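Side-chain contacts in possible adhesin (Caldicellulosiruptor kronotskyensis, PDB 4WA0), which probably mediates attachment of the bacterium to cellulose, this chain being the beta-helical C-terminal domain of a tapirin, with a bound magnesium ion: residues L175-E178 with N179-L183; A140-R143 with G144-V148. All blocks are in the same frame, centred on the assembly; numbering follows the deposited sequence.

Contact 1 of 2, residues L175-E178 with N179-L183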
# COMPACT_ATOMS: atom_id res chain seq x y z
N LEU A 175 7.25 16.66 21.03
CA LEU A 175 7.26 15.21 21.24
C LEU A 175 6.55 15.02 22.58
O LEU A 175 6.96 15.65 23.60
CB LEU A 175 8.65 14.58 21.22
CG LEU A 175 8.69 13.13 21.77
CD1 LEU A 175 8.13 12.24 20.75
CD2 LEU A 175 10.14 12.72 21.99
N ILE A 176 5.47 14.21 22.58
CA ILE A 176 4.64 14.00 23.75
C ILE A 176 4.77 12.58 24.26
O ILE A 176 4.60 11.62 23.45
CB ILE A 176 3.18 14.31 23.42
CG1 ILE A 176 3.08 15.74 22.90
CG2 ILE A 176 2.30 14.05 24.66
CD1 ILE A 176 2.12 15.93 21.74
N LEU A 177 5.12 12.41 25.54
CA LEU A 177 5.11 11.07 26.16
C LEU A 177 3.89 10.95 27.06
O LEU A 177 3.64 11.82 27.89
CB LEU A 177 6.31 10.79 27.00
CG LEU A 177 7.60 10.35 26.35
CD1 LEU A 177 8.22 11.52 25.63
CD2 LEU A 177 8.60 9.73 27.32
N GLU A 178 3.06 9.92 26.81
CA GLU A 178 1.96 9.65 27.75
C GLU A 178 2.49 8.81 28.90
O GLU A 178 3.64 8.33 28.92
CB GLU A 178 0.82 8.92 27.08
CG GLU A 178 0.18 9.72 25.97
CD GLU A 178 -1.06 9.00 25.38
OE1 GLU A 178 -1.27 7.74 25.59
OE2 GLU A 178 -1.81 9.75 24.71
N ASN A 179 1.62 8.61 29.90
CA ASN A 179 2.02 7.86 31.11
C ASN A 179 2.64 6.50 30.81
O ASN A 179 2.07 5.70 30.08
CB ASN A 179 0.73 7.66 31.93
CG ASN A 179 0.98 7.08 33.29
OD1 ASN A 179 0.99 5.85 33.46
ND2 ASN A 179 1.17 7.93 34.26
N GLY A 180 3.79 6.22 31.39
CA GLY A 180 4.50 4.95 31.27
C GLY A 180 5.20 4.72 29.97
O GLY A 180 5.90 3.68 29.81
N ALA A 181 5.11 5.71 29.05
CA ALA A 181 5.87 5.56 27.80
C ALA A 181 7.38 5.63 28.17
O ALA A 181 7.79 6.32 29.17
CB ALA A 181 5.51 6.67 26.82
N LYS A 182 8.20 4.91 27.43
CA LYS A 182 9.64 4.83 27.70
C LYS A 182 10.36 5.23 26.42
O LYS A 182 10.20 4.52 25.37
CB LYS A 182 10.03 3.37 28.00
CG LYS A 182 9.28 2.88 29.25
CD LYS A 182 9.42 1.41 29.59
CE LYS A 182 8.83 0.49 28.53
NZ LYS A 182 7.36 0.73 28.39
N LEU A 183 11.11 6.33 26.45
CA LEU A 183 11.95 6.74 25.32
C LEU A 183 13.42 6.48 25.64
O LEU A 183 13.93 6.92 26.69
CB LEU A 183 11.80 8.22 25.03
CG LEU A 183 12.62 8.87 23.89
CD1 LEU A 183 12.37 8.17 22.59
CD2 LEU A 183 12.32 10.37 23.88

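Contact 2 of 2, residues A140-R143 with G144-V148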
# COMPACT_ATOMS: atom_id res chain seq x y z
N ALA A 140 8.66 1.34 18.84
CA ALA A 140 9.33 1.92 17.65
C ALA A 140 10.83 1.73 17.84
O ALA A 140 11.38 1.83 18.96
CB ALA A 140 8.98 3.39 17.42
N SER A 141 11.45 1.38 16.76
CA SER A 141 12.87 1.19 16.65
C SER A 141 13.34 1.94 15.44
O SER A 141 13.01 1.55 14.27
CB SER A 141 13.14 -0.33 16.54
OG SER A 141 14.51 -0.60 16.38
N ILE A 142 14.14 2.99 15.70
CA ILE A 142 14.60 3.93 14.68
C ILE A 142 16.10 4.01 14.78
O ILE A 142 16.63 4.57 15.74
CB ILE A 142 13.95 5.32 14.87
CG1 ILE A 142 12.41 5.16 14.80
CG2 ILE A 142 14.55 6.34 13.92
CD1 ILE A 142 11.63 6.38 15.19
N ARG A 143 16.81 3.50 13.77
CA ARG A 143 18.27 3.37 13.90
C ARG A 143 18.99 4.66 13.69
O ARG A 143 20.14 4.79 14.08
CB ARG A 143 18.86 2.32 12.94
CG ARG A 143 18.23 0.96 13.01
CD ARG A 143 18.41 0.39 14.36
NE ARG A 143 17.95 -1.04 14.42
CZ ARG A 143 18.72 -2.09 14.65
NH1 ARG A 143 20.04 -1.94 14.77
NH2 ARG A 143 18.17 -3.31 14.74
N GLY A 144 18.35 5.59 13.02
CA GLY A 144 18.86 6.92 12.88
C GLY A 144 18.18 7.95 13.78
O GLY A 144 17.93 7.73 14.95
N THR A 145 17.86 9.07 13.19
CA THR A 145 17.33 10.17 13.89
C THR A 145 15.81 10.22 13.71
O THR A 145 15.33 10.02 12.60
CB THR A 145 17.94 11.51 13.38
OG1 THR A 145 19.40 11.47 13.49
CG2 THR A 145 17.33 12.75 14.07
N LEU A 146 15.12 10.55 14.76
CA LEU A 146 13.71 10.95 14.77
C LEU A 146 13.75 12.49 14.76
O LEU A 146 14.14 13.12 15.74
CB LEU A 146 12.98 10.39 15.97
CG LEU A 146 11.52 10.85 16.16
CD1 LEU A 146 10.68 10.57 14.94
CD2 LEU A 146 10.86 10.29 17.45
N GLU A 147 13.35 13.10 13.65
CA GLU A 147 13.40 14.55 13.43
C GLU A 147 11.96 15.01 13.31
O GLU A 147 11.20 14.54 12.43
CB GLU A 147 14.15 14.85 12.12
CG GLU A 147 14.22 16.33 11.90
CD GLU A 147 15.06 16.74 10.70
OE1 GLU A 147 15.56 15.83 9.99
OE2 GLU A 147 15.17 17.97 10.50
N VAL A 148 11.56 15.93 14.15
CA VAL A 148 10.19 16.42 14.25
C VAL A 148 10.20 17.94 14.19
O VAL A 148 10.62 18.60 15.16
CB VAL A 148 9.50 15.93 15.55
CG1 VAL A 148 8.00 16.21 15.57
CG2 VAL A 148 9.74 14.44 15.87

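Contact 1 of 2, residues L175-E178 with N179-L183
The backbone N of A181 donates to the carbonyl O of E178 at 3.0 Å, a fairly straight bond (N-H...O 160°) whose donor stands 32° off the carbonyl plane. It closes a type II beta turn from E178 to A181, with G180 at the positive phi of the third position. The methyl CB of A181 lies 3.3 Å from that same E178 O, and on the inner side of the corner it faces L177, CB to CB at 4.2 Å. L177 carries its CG beside the backbone N (chi1 -81°), and its CD2 comes within 4.2 Å of L183 CB. Farther in, L175 and L183 both hold CG anti to the backbone N and meet tip to tip, CD2 to CD2 at 3.7 Å, so that buried leucine methyls fill the inside of the bend. The carboxylate of E178 leads away from the turn: OE2 forms a salt bridge with K157 and OE1 accepts from S158 N, one coil earlier. The turn thus joins strand 174-177, bonded through its backbone to strands 153-156 and 197-199, to strand 182-185, where L183 rests on V162 of strand 161-164.

Contact 2 of 2, residues A140-R143 with G144-V148
A corner of the parallel beta-helix, where the chain passes from one face of the coil to the next, brings I142 up against G144, T145 and L146. The bend falls at R143 and G144, and no hydrogen bond links the two sides of it; the contact is made by aliphatic groups and backbone. I142 packs into the inside of the corner, and its two branches have separate tasks. CG2, anti to the backbone N, lies against the peptide that follows G144, 3.8 Å from G144 O and 4.0 Å from G144 C. The same methyl is 4.0 Å from T145 O. The other branch, with CG1 anti to the carbonyl carbon (chi1 -58°), continues extended through chi2 of 170° and carries CD1 inward to L146 CD1 at 4.3 Å, a loose apolar touch between two buried residues. On the outer side of the bend, R143 points its CB away from the following strand, and its exposed chain runs off toward Y212. T145 also points away, while its backbone N donates to N124 OD1. Both ends of the corner are built into the stacked coils: strand 139-142 pairs through its backbone with strands 119-121 and 161-164, and strand 145-149 lies between strands 125-128 and 166-170, with V125 touching both I142 and L146 and L167 meeting L146.

In the fold
Along the chain contact 2 comes first and contact 1 follows, at two different kinds of corner of the beta-helix. Their centres are 15 Å apart and their nearest atoms about 5 Å, without touching. Contact 2 passes from the face of strand 139-142 to that of 145-149; contact 1 passes from the face of 174-177 back to that of 182-185, so two of the corners that wind the chain round the coil are represented. They share one parallel face, where strand 161-164 lies between strands 139-142 and 182-185. In both, the leucines and isoleucine that touch across the bend lie inside the coil. Both sit toward one end of the beta-helix, the end closed by strand 203-205, away from the magnesium site.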